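Catalase (Pseudomonas syringae, PDB 1M7S) breaks down hydrogen peroxide into water and oxygen with a heme cofactor, protecting cells from its toxic effects. Local coordinates at residues 129-134 and 138-143; 165-170 and 274-279; 321-326 and 404-409. All coordinates share one frame; numbering follows the deposited sequence.

Interaction 1 of 3, residues 129-134 and 138-143; sequences FFIRDA and PDMVHA. With HEM (protoporphyrin IX containing Fe), chain E.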
loop_
_atom_site.group_PDB
_atom_site.type_symbol
_atom_site.label_atom_id
_atom_site.label_comp_id
_atom_site.label_asym_id
_atom_site.label_seq_id
_atom_site.Cartn_x
_atom_site.Cartn_y
_atom_site.Cartn_z
ATOM N N PHE A 129 -31.233 -9.702 9.118
ATOM C CA PHE A 129 -30.387 -8.498 9.060
ATOM C C PHE A 129 -31.265 -7.257 8.983
ATOM O O PHE A 129 -32.505 -7.373 8.905
ATOM C CB PHE A 129 -29.484 -8.602 7.828
ATOM C CG PHE A 129 -28.245 -7.766 8.030
ATOM C CD1 PHE A 129 -27.965 -6.701 7.177
ATOM C CD2 PHE A 129 -27.378 -8.060 9.068
ATOM C CE1 PHE A 129 -26.821 -5.964 7.387
ATOM C CE2 PHE A 129 -26.237 -7.308 9.281
ATOM C CZ PHE A 129 -25.968 -6.245 8.434
ATOM N N PHE A 130 -30.694 -6.078 9.148
ATOM C CA PHE A 130 -31.480 -4.857 9.174
ATOM C C PHE A 130 -31.907 -4.421 7.791
ATOM O O PHE A 130 -32.884 -3.647 7.719
ATOM C CB PHE A 130 -30.650 -3.734 9.818
ATOM C CG PHE A 130 -30.020 -4.149 11.131
ATOM C CD1 PHE A 130 -28.722 -4.634 11.190
ATOM C CD2 PHE A 130 -30.706 -3.920 12.308
ATOM C CE1 PHE A 130 -28.154 -4.979 12.409
ATOM C CE2 PHE A 130 -30.147 -4.235 13.535
ATOM C CZ PHE A 130 -28.876 -4.781 13.589
ATOM N N ILE A 131 -31.109 -4.754 6.763
ATOM C CA ILE A 131 -31.481 -4.230 5.441
ATOM C C ILE A 131 -31.587 -5.379 4.438
ATOM O O ILE A 131 -31.170 -6.463 4.839
ATOM C CB ILE A 131 -30.435 -3.220 4.922
ATOM C CG1 ILE A 131 -29.043 -3.826 5.008
ATOM C CG2 ILE A 131 -30.577 -1.905 5.677
ATOM C CD1 ILE A 131 -27.934 -3.005 4.313
ATOM N N ARG A 132 -32.169 -5.134 3.255
ATOM C CA ARG A 132 -32.300 -6.295 2.360
ATOM C C ARG A 132 -31.611 -6.135 1.032
ATOM O O ARG A 132 -31.848 -6.998 0.153
ATOM C CB ARG A 132 -33.821 -6.553 2.174
ATOM C CG ARG A 132 -34.555 -5.329 1.647
ATOM C CD ARG A 132 -35.977 -5.657 1.261
ATOM N NE ARG A 132 -36.852 -6.254 2.257
ATOM C CZ ARG A 132 -37.943 -5.616 2.695
ATOM N NH1 ARG A 132 -38.760 -6.266 3.519
ATOM N NH2 ARG A 132 -38.167 -4.342 2.315
ATOM N N ASP A 133 -30.885 -5.009 0.833
ATOM C CA ASP A 133 -30.197 -4.829 -0.444
ATOM C C ASP A 133 -28.818 -4.297 -0.121
ATOM O O ASP A 133 -28.751 -3.341 0.649
ATOM C CB ASP A 133 -30.987 -3.921 -1.415
ATOM C CG ASP A 133 -30.413 -3.870 -2.810
ATOM O OD1 ASP A 133 -29.171 -3.663 -2.951
ATOM O OD2 ASP A 133 -31.139 -4.009 -3.859
ATOM N N ALA A 134 -27.757 -4.870 -0.635
ATOM C CA ALA A 134 -26.382 -4.451 -0.340
ATOM C C ALA A 134 -26.047 -3.051 -0.788
ATOM O O ALA A 134 -25.136 -2.456 -0.184
ATOM C CB ALA A 134 -25.393 -5.454 -0.937
ATOM N N PRO A 138 -23.207 0.391 3.030
ATOM C CA PRO A 138 -22.334 1.492 3.419
ATOM C C PRO A 138 -23.118 2.544 4.181
ATOM O O PRO A 138 -22.661 2.991 5.217
ATOM C CB PRO A 138 -21.688 2.043 2.135
ATOM C CG PRO A 138 -21.723 0.738 1.324
ATOM C CD PRO A 138 -23.162 0.169 1.580
ATOM N N ASP A 139 -24.351 2.834 3.747
ATOM C CA ASP A 139 -25.171 3.840 4.443
ATOM C C ASP A 139 -25.516 3.369 5.861
ATOM O O ASP A 139 -25.398 4.099 6.837
ATOM C CB ASP A 139 -26.493 4.106 3.723
ATOM C CG ASP A 139 -26.244 4.613 2.311
ATOM O OD1 ASP A 139 -26.604 3.919 1.319
ATOM O OD2 ASP A 139 -25.668 5.725 2.257
ATOM N N MET A 140 -25.973 2.120 5.948
ATOM C CA MET A 140 -26.323 1.494 7.227
ATOM C C MET A 140 -25.159 1.464 8.198
ATOM O O MET A 140 -25.259 1.919 9.345
ATOM C CB MET A 140 -26.870 0.056 6.984
ATOM C CG MET A 140 -27.443 -0.488 8.324
ATOM S SD MET A 140 -27.367 -2.296 8.294
ATOM C CE MET A 140 -25.583 -2.569 8.300
ATOM N N VAL A 141 -23.974 0.998 7.768
ATOM C CA VAL A 141 -22.796 1.012 8.654
ATOM C C VAL A 141 -22.479 2.451 9.046
ATOM O O VAL A 141 -22.215 2.699 10.215
ATOM C CB VAL A 141 -21.573 0.404 7.968
ATOM C CG1 VAL A 141 -20.311 0.548 8.799
ATOM C CG2 VAL A 141 -21.878 -1.093 7.675
ATOM N N HIS A 142 -22.403 3.369 8.081
ATOM C CA HIS A 142 -22.085 4.763 8.473
ATOM C C HIS A 142 -23.055 5.300 9.513
ATOM O O HIS A 142 -22.612 6.007 10.467
ATOM C CB HIS A 142 -22.171 5.660 7.206
ATOM C CG HIS A 142 -21.020 5.434 6.259
ATOM N ND1 HIS A 142 -20.832 6.162 5.114
ATOM C CD2 HIS A 142 -19.983 4.561 6.320
ATOM C CE1 HIS A 142 -19.734 5.726 4.494
ATOM N NE2 HIS A 142 -19.193 4.771 5.221
ATOM N N ALA A 143 -24.326 5.002 9.424
ATOM C CA ALA A 143 -25.314 5.432 10.412
ATOM C C ALA A 143 -25.122 4.773 11.765
ATOM O O ALA A 143 -25.372 5.449 12.749
ATOM C CB ALA A 143 -26.745 5.208 9.929
HETATM C CHA HEM E . -17.244 -8.782 7.722
HETATM C CHB HEM E . -21.393 -11.103 8.633
HETATM C CHC HEM E . -23.699 -8.151 5.580
HETATM C CHD HEM E . -19.416 -6.519 3.959
HETATM C C1A HEM E . -18.181 -9.650 8.233
HETATM C C2A HEM E . -17.898 -10.679 9.262
HETATM C C3A HEM E . -19.040 -11.316 9.511
HETATM C C4A HEM E . -20.068 -10.709 8.683
HETATM C CMA HEM E . -19.304 -12.489 10.465
HETATM C CAA HEM E . -16.487 -10.888 9.838
HETATM C CBA HEM E . -15.713 -12.108 9.234
HETATM C CGA HEM E . -14.408 -12.314 10.048
HETATM O O1A HEM E . -13.373 -12.056 9.385
HETATM O O2A HEM E . -14.618 -12.750 11.198
HETATM C C1B HEM E . -22.376 -10.535 7.868
HETATM C C2B HEM E . -23.754 -11.000 7.771
HETATM C C3B HEM E . -24.399 -10.166 6.929
HETATM C C4B HEM E . -23.448 -9.188 6.478
HETATM C CMB HEM E . -24.296 -12.210 8.544
HETATM C CAB HEM E . -25.857 -10.135 6.470
HETATM C CBB HEM E . -26.636 -11.198 6.427
HETATM C C1C HEM E . -22.731 -7.550 4.817
HETATM C C2C HEM E . -22.968 -6.852 3.574
HETATM C C3C HEM E . -21.787 -6.425 3.111
HETATM C C4C HEM E . -20.786 -6.802 4.086
HETATM C CMC HEM E . -24.339 -6.699 2.863
HETATM C CAC HEM E . -21.431 -5.646 1.829
HETATM C CBC HEM E . -22.017 -5.859 0.637
HETATM C C1D HEM E . -18.475 -6.948 4.903
HETATM C C2D HEM E . -17.064 -6.600 4.867
HETATM C C3D HEM E . -16.464 -7.214 5.889
HETATM C C4D HEM E . -17.477 -7.965 6.598
HETATM C CMD HEM E . -16.481 -5.662 3.796
HETATM C CAD HEM E . -14.960 -7.179 6.287
HETATM C CBD HEM E . -14.246 -8.447 5.693
HETATM C CGD HEM E . -12.736 -8.426 5.845
HETATM O O1D HEM E . -12.159 -9.569 5.832
HETATM O O2D HEM E . -12.077 -7.362 5.943
HETATM N NA HEM E . -19.519 -9.678 7.957
HETATM N NB HEM E . -22.204 -9.436 7.051
HETATM N NC HEM E . -21.391 -7.482 5.128
HETATM N ND HEM E . -18.676 -7.827 5.948
HETATM FE FE HEM E . -20.436 -8.648 6.469
HETATM O O HOH W 1 -21.496 -7.155 8.198
#
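The wall of the heme pocket, on the side of the predicted active-site residues His-52 and Asn-124, is where Phe-129, Phe-130 and Ile-131 receive the end of Met-140. That methionine reaches across from helix 137-144 with CG anti to its backbone N (chi1 -171°), bending at chi3 to set both CE and SD against the Phe-129 ring, SD alone also meeting Phe-130 and Ile-131. Met-140 CE comes to 3.7 Å from Phe-129 CZ, while SD lies 4.7 Å from the centroid of the Phe-129 ring, an oblique Met-aromatic contact at 49° to the ring normal. Met-140 SD also sits 3.9 Å from Phe-130 CB, the two side chains crossing at about a right angle, and makes a second oblique Met-aromatic contact with that ring. Ile-131 adds CG1, 4.0 Å from Met-140 SD, with CD1 alongside.

The Phe-129 ring is held between two layers. Phe-130 CD1 stands over the centre of one face; on the opposite face the heme vinyl carbon CAB is offset toward the rim, 3.7 Å from Phe-129 CD2. Farther along, Ala-134 CB meets the other vinyl, 3.7 Å from heme CBC, and Ala-134 O lies 3.7 Å from Pro-138 CD. No hydrogen bond joins the segments. Behind Met-140 are Phe-161 and Phe-162 of helix 155-163, and the outer side of helix 137-144 reaches two neighbouring subunits, where Asp-139 pairs with Lys-37 of the second. An aromatic residue laid against the porphyrin edge, near the distal histidine and asparagine, is typical of the catalase heme pocket.

Interaction 2 of 3, residues 165-170 and 274-279; sequences VPEATR and DATKIW
Van der Waals packing joins Arg-170 and Glu-167 to Thr-276 and Ile-278: a methyl on the guanidinium face and carbons against carbonyl oxygens. Arg-170, extended from CG to NE with CG anti to the backbone N (chi1 -175°), carries CD to 3.3 Å from Thr-276 O. Ile-278 CG2 lies over one face of the guanidinium, toward its rim, at 3.4 Å from Arg-170 NH2. The methyl of Thr-276 presses on the backbone, with CG2 3.4 Å from Glu-167 O.

Between the segments, water 2 makes the polar link, donating to Thr-276 OG1 at 3.0 Å and only weakly to Glu-167 O. Arg-170 NH1 bonds to Thr-128 OG1, outside the two segments.

Within 274-279 bonds form a network. Asp-274 OD2 takes Thr-276 N (3.0 Å), an Asx turn inside a type I beta turn, and from the same face of its carboxylate Thr-276 OG1 (2.8 Å), which holds the hydroxyl. Lys-277 NZ closes a salt bridge to Asp-274 OD1.

The contact ties the start of helix 169-176 to the loop between strands 252-260 and 284-295, with helix 413-421 packing on Arg-170 and Lys-277, and strand 190-199 touching Ala-275 and Trp-279.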
loop_
_atom_site.group_PDB
_atom_site.type_symbol
_atom_site.label_atom_id
_atom_site.label_comp_id
_atom_site.label_asym_id
_atom_site.label_seq_id
_atom_site.Cartn_x
_atom_site.Cartn_y
_atom_site.Cartn_z
ATOM N N VAL A 165 -36.443 3.084 6.875
ATOM C CA VAL A 165 -36.201 1.659 6.649
ATOM C C VAL A 165 -37.039 0.766 7.552
ATOM O O VAL A 165 -36.611 0.140 8.519
ATOM C CB VAL A 165 -34.687 1.384 6.903
ATOM C CG1 VAL A 165 -34.319 -0.059 6.484
ATOM C CG2 VAL A 165 -33.760 2.324 6.130
ATOM N N PRO A 166 -38.323 0.613 7.254
ATOM C CA PRO A 166 -39.294 -0.167 7.982
ATOM C C PRO A 166 -38.927 -1.667 7.997
ATOM O O PRO A 166 -39.242 -2.373 8.992
ATOM C CB PRO A 166 -40.683 0.051 7.282
ATOM C CG PRO A 166 -40.281 0.565 5.926
ATOM C CD PRO A 166 -38.916 1.236 6.056
ATOM N N GLU A 167 -38.140 -2.097 7.015
ATOM C CA GLU A 167 -37.653 -3.480 6.992
ATOM C C GLU A 167 -36.647 -3.787 8.101
ATOM O O GLU A 167 -36.428 -4.977 8.431
ATOM C CB GLU A 167 -37.131 -3.858 5.620
ATOM C CG GLU A 167 -35.869 -3.080 5.216
ATOM C CD GLU A 167 -36.235 -1.852 4.356
ATOM O OE1 GLU A 167 -35.415 -1.597 3.425
ATOM O OE2 GLU A 167 -37.253 -1.141 4.665
ATOM N N ALA A 168 -36.043 -2.786 8.757
ATOM C CA ALA A 168 -35.143 -3.019 9.902
ATOM C C ALA A 168 -35.795 -3.299 11.259
ATOM O O ALA A 168 -35.147 -3.735 12.208
ATOM C CB ALA A 168 -34.315 -1.774 10.100
ATOM N N THR A 169 -37.135 -3.266 11.314
ATOM C CA THR A 169 -37.860 -3.421 12.561
ATOM C C THR A 169 -37.577 -4.743 13.251
ATOM O O THR A 169 -37.313 -4.776 14.473
ATOM C CB THR A 169 -39.381 -3.220 12.360
ATOM O OG1 THR A 169 -39.535 -1.980 11.665
ATOM C CG2 THR A 169 -40.238 -3.151 13.629
ATOM N N ARG A 170 -37.611 -5.853 12.506
ATOM C CA ARG A 170 -37.392 -7.148 13.218
ATOM C C ARG A 170 -35.982 -7.216 13.779
ATOM O O ARG A 170 -35.786 -7.600 14.945
ATOM C CB ARG A 170 -37.634 -8.263 12.165
ATOM C CG ARG A 170 -37.558 -9.670 12.805
ATOM C CD ARG A 170 -37.376 -10.745 11.708
ATOM N NE ARG A 170 -37.607 -12.018 12.403
ATOM C CZ ARG A 170 -36.865 -12.721 13.264
ATOM N NH1 ARG A 170 -35.611 -12.448 13.562
ATOM N NH2 ARG A 170 -37.467 -13.796 13.785
ATOM N N ASP A 274 -35.665 -12.645 1.242
ATOM C CA ASP A 274 -35.526 -11.349 1.920
ATOM C C ASP A 274 -34.724 -11.561 3.220
ATOM O O ASP A 274 -35.100 -12.359 4.092
ATOM C CB ASP A 274 -36.920 -10.833 2.259
ATOM C CG ASP A 274 -37.025 -9.588 3.068
ATOM O OD1 ASP A 274 -38.193 -9.186 3.349
ATOM O OD2 ASP A 274 -35.940 -9.061 3.413
ATOM N N ALA A 275 -33.512 -10.976 3.310
ATOM C CA ALA A 275 -32.651 -11.162 4.479
ATOM C C ALA A 275 -33.201 -10.681 5.804
ATOM O O ALA A 275 -32.638 -10.936 6.892
ATOM C CB ALA A 275 -31.303 -10.508 4.159
ATOM N N THR A 276 -34.309 -9.901 5.811
ATOM C CA THR A 276 -34.982 -9.513 7.019
ATOM C C THR A 276 -36.009 -10.533 7.495
ATOM O O THR A 276 -36.659 -10.314 8.520
ATOM C CB THR A 276 -35.695 -8.141 6.848
ATOM O OG1 THR A 276 -36.817 -8.206 5.935
ATOM C CG2 THR A 276 -34.634 -7.144 6.455
ATOM N N LYS A 277 -35.999 -11.770 6.927
ATOM C CA LYS A 277 -36.982 -12.742 7.318
ATOM C C LYS A 277 -36.418 -14.106 7.698
ATOM O O LYS A 277 -35.454 -14.593 7.102
ATOM C CB LYS A 277 -37.904 -13.030 6.057
ATOM C CG LYS A 277 -38.725 -11.842 5.564
ATOM C CD LYS A 277 -39.843 -11.481 6.554
ATOM C CE LYS A 277 -40.717 -10.364 5.981
ATOM N NZ LYS A 277 -39.891 -9.098 6.074
ATOM N N ILE A 278 -37.076 -14.702 8.687
ATOM C CA ILE A 278 -36.790 -16.108 9.010
ATOM C C ILE A 278 -37.845 -16.936 8.238
ATOM O O ILE A 278 -38.757 -16.348 7.669
ATOM C CB ILE A 278 -36.916 -16.420 10.500
ATOM C CG1 ILE A 278 -38.324 -16.177 11.058
ATOM C CG2 ILE A 278 -35.921 -15.576 11.309
ATOM C CD1 ILE A 278 -38.551 -16.950 12.362
ATOM N N TRP A 279 -37.734 -18.246 8.223
ATOM C CA TRP A 279 -38.777 -19.078 7.593
ATOM C C TRP A 279 -39.448 -19.838 8.756
ATOM O O TRP A 279 -38.901 -20.838 9.220
ATOM C CB TRP A 279 -38.136 -20.072 6.645
ATOM C CG TRP A 279 -37.431 -19.540 5.440
ATOM C CD1 TRP A 279 -37.472 -18.268 4.916
ATOM C CD2 TRP A 279 -36.661 -20.320 4.517
ATOM N NE1 TRP A 279 -36.737 -18.202 3.759
ATOM C CE2 TRP A 279 -36.230 -19.466 3.497
ATOM C CE3 TRP A 279 -36.271 -21.675 4.500
ATOM C CZ2 TRP A 279 -35.417 -19.881 2.456
ATOM C CZ3 TRP A 279 -35.483 -22.092 3.432
ATOM C CH2 TRP A 279 -35.043 -21.220 2.437
HETATM O O HOH W 2 -39.002 -6.352 6.691
#

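Interaction 3 of 3, residues 321-326 and 404-409; sequences EDRLLQ and AKITRE. With HEM (protoporphyrin IX containing Fe), chain E.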
loop_
_atom_site.group_PDB
_atom_site.type_symbol
_atom_site.label_atom_id
_atom_site.label_comp_id
_atom_site.label_asym_id
_atom_site.label_seq_id
_atom_site.Cartn_x
_atom_site.Cartn_y
_atom_site.Cartn_z
ATOM N N GLU A 321 -30.385 -15.558 -4.963
ATOM C CA GLU A 321 -30.642 -14.237 -5.482
ATOM C C GLU A 321 -31.037 -13.239 -4.422
ATOM O O GLU A 321 -31.448 -12.111 -4.750
ATOM C CB GLU A 321 -31.737 -14.303 -6.598
ATOM C CG GLU A 321 -31.244 -15.139 -7.810
ATOM C CD GLU A 321 -31.183 -16.631 -7.499
ATOM O OE1 GLU A 321 -31.997 -17.236 -6.741
ATOM O OE2 GLU A 321 -30.225 -17.310 -7.973
ATOM N N ASP A 322 -30.827 -13.549 -3.134
ATOM C CA ASP A 322 -31.061 -12.611 -2.042
ATOM C C ASP A 322 -30.176 -11.416 -2.382
ATOM O O ASP A 322 -28.951 -11.562 -2.537
ATOM C CB ASP A 322 -30.625 -13.280 -0.732
ATOM C CG ASP A 322 -30.521 -12.450 0.509
ATOM O OD1 ASP A 322 -30.148 -11.255 0.434
ATOM O OD2 ASP A 322 -30.835 -12.994 1.610
ATOM N N ARG A 323 -30.780 -10.237 -2.488
ATOM C CA ARG A 323 -30.023 -9.084 -2.899
ATOM C C ARG A 323 -28.974 -8.540 -1.945
ATOM O O ARG A 323 -28.057 -7.853 -2.428
ATOM C CB ARG A 323 -31.028 -7.936 -3.202
ATOM C CG ARG A 323 -31.794 -8.356 -4.449
ATOM C CD ARG A 323 -32.801 -7.244 -4.776
ATOM N NE ARG A 323 -33.776 -7.731 -5.768
ATOM C CZ ARG A 323 -34.828 -6.957 -6.135
ATOM N NH1 ARG A 323 -35.009 -5.753 -5.645
ATOM N NH2 ARG A 323 -35.637 -7.447 -7.065
ATOM N N LEU A 324 -29.019 -8.878 -0.686
ATOM C CA LEU A 324 -27.994 -8.506 0.264
ATOM C C LEU A 324 -26.796 -9.438 0.055
ATOM O O LEU A 324 -25.618 -9.029 0.041
ATOM C CB LEU A 324 -28.587 -8.700 1.684
ATOM C CG LEU A 324 -27.754 -8.044 2.784
ATOM C CD1 LEU A 324 -27.722 -6.535 2.596
ATOM C CD2 LEU A 324 -28.335 -8.441 4.133
ATOM N N LEU A 325 -27.131 -10.743 -0.120
ATOM C CA LEU A 325 -26.061 -11.720 -0.332
ATOM C C LEU A 325 -25.238 -11.460 -1.588
ATOM O O LEU A 325 -24.000 -11.634 -1.608
ATOM C CB LEU A 325 -26.578 -13.152 -0.460
ATOM C CG LEU A 325 -25.532 -14.268 -0.709
ATOM C CD1 LEU A 325 -24.366 -14.316 0.269
ATOM C CD2 LEU A 325 -26.299 -15.608 -0.700
ATOM N N GLN A 326 -25.907 -11.137 -2.692
ATOM C CA GLN A 326 -25.279 -10.831 -3.954
ATOM C C GLN A 326 -24.155 -9.808 -3.765
ATOM O O GLN A 326 -23.043 -9.970 -4.285
ATOM C CB GLN A 326 -26.327 -10.328 -4.959
ATOM C CG GLN A 326 -27.355 -11.421 -5.373
ATOM C CD GLN A 326 -26.724 -12.229 -6.503
ATOM O OE1 GLN A 326 -26.217 -11.674 -7.455
ATOM N NE2 GLN A 326 -26.743 -13.575 -6.419
ATOM N N ALA A 404 -35.758 -2.058 -8.649
ATOM C CA ALA A 404 -37.060 -1.921 -7.983
ATOM C C ALA A 404 -37.101 -2.829 -6.761
ATOM O O ALA A 404 -36.546 -3.930 -6.812
ATOM C CB ALA A 404 -38.195 -2.262 -8.984
ATOM N N LYS A 405 -37.740 -2.342 -5.711
ATOM C CA LYS A 405 -37.807 -3.152 -4.492
ATOM C C LYS A 405 -38.521 -4.475 -4.698
ATOM O O LYS A 405 -39.358 -4.672 -5.599
ATOM C CB LYS A 405 -38.525 -2.334 -3.394
ATOM C CG LYS A 405 -39.849 -1.823 -3.936
ATOM C CD LYS A 405 -40.994 -1.845 -2.919
ATOM C CE LYS A 405 -42.053 -2.797 -3.467
ATOM N NZ LYS A 405 -42.975 -3.440 -2.502
ATOM N N ILE A 406 -38.209 -5.448 -3.804
ATOM C CA ILE A 406 -38.888 -6.738 -3.936
ATOM C C ILE A 406 -40.376 -6.512 -3.753
ATOM O O ILE A 406 -40.753 -5.547 -3.100
ATOM C CB ILE A 406 -38.419 -7.772 -2.902
ATOM C CG1 ILE A 406 -38.467 -7.202 -1.486
ATOM C CG2 ILE A 406 -37.028 -8.243 -3.358
ATOM C CD1 ILE A 406 -38.159 -8.318 -0.437
ATOM N N THR A 407 -41.194 -7.423 -4.282
ATOM C CA THR A 407 -42.631 -7.207 -4.287
ATOM C C THR A 407 -43.411 -7.621 -3.057
ATOM O O THR A 407 -44.638 -7.378 -3.022
ATOM C CB THR A 407 -43.237 -7.962 -5.496
ATOM O OG1 THR A 407 -42.851 -9.346 -5.473
ATOM C CG2 THR A 407 -42.758 -7.333 -6.791
ATOM N N ARG A 408 -42.860 -8.365 -2.125
ATOM C CA ARG A 408 -43.546 -8.727 -0.896
ATOM C C ARG A 408 -42.685 -8.186 0.262
ATOM O O ARG A 408 -41.510 -8.586 0.251
ATOM C CB ARG A 408 -43.588 -10.264 -0.755
ATOM C CG ARG A 408 -44.640 -10.896 -1.665
ATOM C CD ARG A 408 -44.492 -12.430 -1.651
ATOM N NE ARG A 408 -43.283 -12.835 -2.371
ATOM C CZ ARG A 408 -42.816 -14.035 -2.600
ATOM N NH1 ARG A 408 -43.440 -15.089 -2.118
ATOM N NH2 ARG A 408 -41.668 -14.198 -3.280
ATOM N N GLU A 409 -43.142 -7.242 1.065
ATOM C CA GLU A 409 -42.210 -6.784 2.136
ATOM C C GLU A 409 -42.509 -7.304 3.523
ATOM O O GLU A 409 -41.565 -7.548 4.307
ATOM C CB GLU A 409 -42.307 -5.256 2.158
ATOM C CG GLU A 409 -41.650 -4.576 0.950
ATOM C CD GLU A 409 -41.476 -3.103 1.278
ATOM O OE1 GLU A 409 -40.574 -2.695 2.060
ATOM O OE2 GLU A 409 -42.308 -2.323 0.750
HETATM C CHA HEM E . -17.244 -8.782 7.722
HETATM C CHB HEM E . -21.393 -11.103 8.633
HETATM C CHC HEM E . -23.699 -8.151 5.580
HETATM C CHD HEM E . -19.416 -6.519 3.959
HETATM C C1A HEM E . -18.181 -9.650 8.233
HETATM C C2A HEM E . -17.898 -10.679 9.262
HETATM C C3A HEM E . -19.040 -11.316 9.511
HETATM C C4A HEM E . -20.068 -10.709 8.683
HETATM C CMA HEM E . -19.304 -12.489 10.465
HETATM C CAA HEM E . -16.487 -10.888 9.838
HETATM C CBA HEM E . -15.713 -12.108 9.234
HETATM C CGA HEM E . -14.408 -12.314 10.048
HETATM O O1A HEM E . -13.373 -12.056 9.385
HETATM O O2A HEM E . -14.618 -12.750 11.198
HETATM C C1B HEM E . -22.376 -10.535 7.868
HETATM C C2B HEM E . -23.754 -11.000 7.771
HETATM C C3B HEM E . -24.399 -10.166 6.929
HETATM C C4B HEM E . -23.448 -9.188 6.478
HETATM C CMB HEM E . -24.296 -12.210 8.544
HETATM C CAB HEM E . -25.857 -10.135 6.470
HETATM C CBB HEM E . -26.636 -11.198 6.427
HETATM C C1C HEM E . -22.731 -7.550 4.817
HETATM C C2C HEM E . -22.968 -6.852 3.574
HETATM C C3C HEM E . -21.787 -6.425 3.111
HETATM C C4C HEM E . -20.786 -6.802 4.086
HETATM C CMC HEM E . -24.339 -6.699 2.863
HETATM C CAC HEM E . -21.431 -5.646 1.829
HETATM C CBC HEM E . -22.017 -5.859 0.637
HETATM C C1D HEM E . -18.475 -6.948 4.903
HETATM C C2D HEM E . -17.064 -6.600 4.867
HETATM C C3D HEM E . -16.464 -7.214 5.889
HETATM C C4D HEM E . -17.477 -7.965 6.598
HETATM C CMD HEM E . -16.481 -5.662 3.796
HETATM C CAD HEM E . -14.960 -7.179 6.287
HETATM C CBD HEM E . -14.246 -8.447 5.693
HETATM C CGD HEM E . -12.736 -8.426 5.845
HETATM O O1D HEM E . -12.159 -9.569 5.832
HETATM O O2D HEM E . -12.077 -7.362 5.943
HETATM N NA HEM E . -19.519 -9.678 7.957
HETATM N NB HEM E . -22.204 -9.436 7.051
HETATM N NC HEM E . -21.391 -7.482 5.128
HETATM N ND HEM E . -18.676 -7.827 5.948
HETATM FE FE HEM E . -20.436 -8.648 6.469
HETATM O O HOH W 3 -38.675 -6.486 -7.571
HETATM O O HOH W 1 -21.496 -7.155 8.198
#
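Arg-323 meets Ala-404 O and the Ile-406 side chain through its guanidinium, the tight part of the contact. The arginine chain is extended from CG to NE, with CG anti to its carbonyl carbon (chi1 -68°), which delivers the flat group to the loop. There Arg-323 NH1 donates to Ala-404 O at 2.7 Å, with an N-H...O angle of 153°, the oxygen lying at the edge, slightly out of the guanidinium plane. Ile-406 CG2 sits over the centre of one face, 3.8 Å from Arg-323 CZ, and the two side chains run antiparallel alongside each other. Arg-323 NH2 has another partner, Ala-23 O of the second subunit, so the guanidinium bonds to both its own chain and a neighbouring one.

Arg-323 lies near the start of the helix that carries Tyr-332, by similarity the axial ligand of the heme iron. Asp-322 is the N-cap: its OD1 accepts from both Leu-324 N (2.9 Å) and Leu-325 N (3.1 Å), the first nearly along the C-O axis and the second from above the carboxylate plane. Leu-324, one residue beyond the arginine, reaches the heme instead, its CD1 3.4 Å from the heme methyl CMC.

Toward solvent the contact thins out. Water 3 accepts from Arg-323 NH2 at 3.2 Å and donates to Lys-405 O, although other acceptors compete for its protons. Lys-405 is exposed, and its NZ makes a salt bridge with Glu-409 OE2 at 3.5 Å.

The three contacts are close neighbours on one side of the chain, their centres 11 to 13 Å apart. Arg-132, in the loop of interaction 1, ties them electrostatically: its NH1 makes a salt bridge to Asp-274 OD1 of interaction 2 (3.0 Å), and its NH2 another to Glu-409 OE1 of interaction 3 (2.9 Å). Lys-277 NZ probably donates to Glu-409 O at 2.9 Å. On the heme side Phe-129 N probably bonds to Ala-275 O (2.9 Å), and apolar packing sets Phe-129 CD1 3.5 Å from Leu-324 CD2, with Ala-275 CB on the same leucine. Interactions 1 and 3 both touch the heme and the second subunit; the Thr-276 side chain stays about 9 Å from the heme.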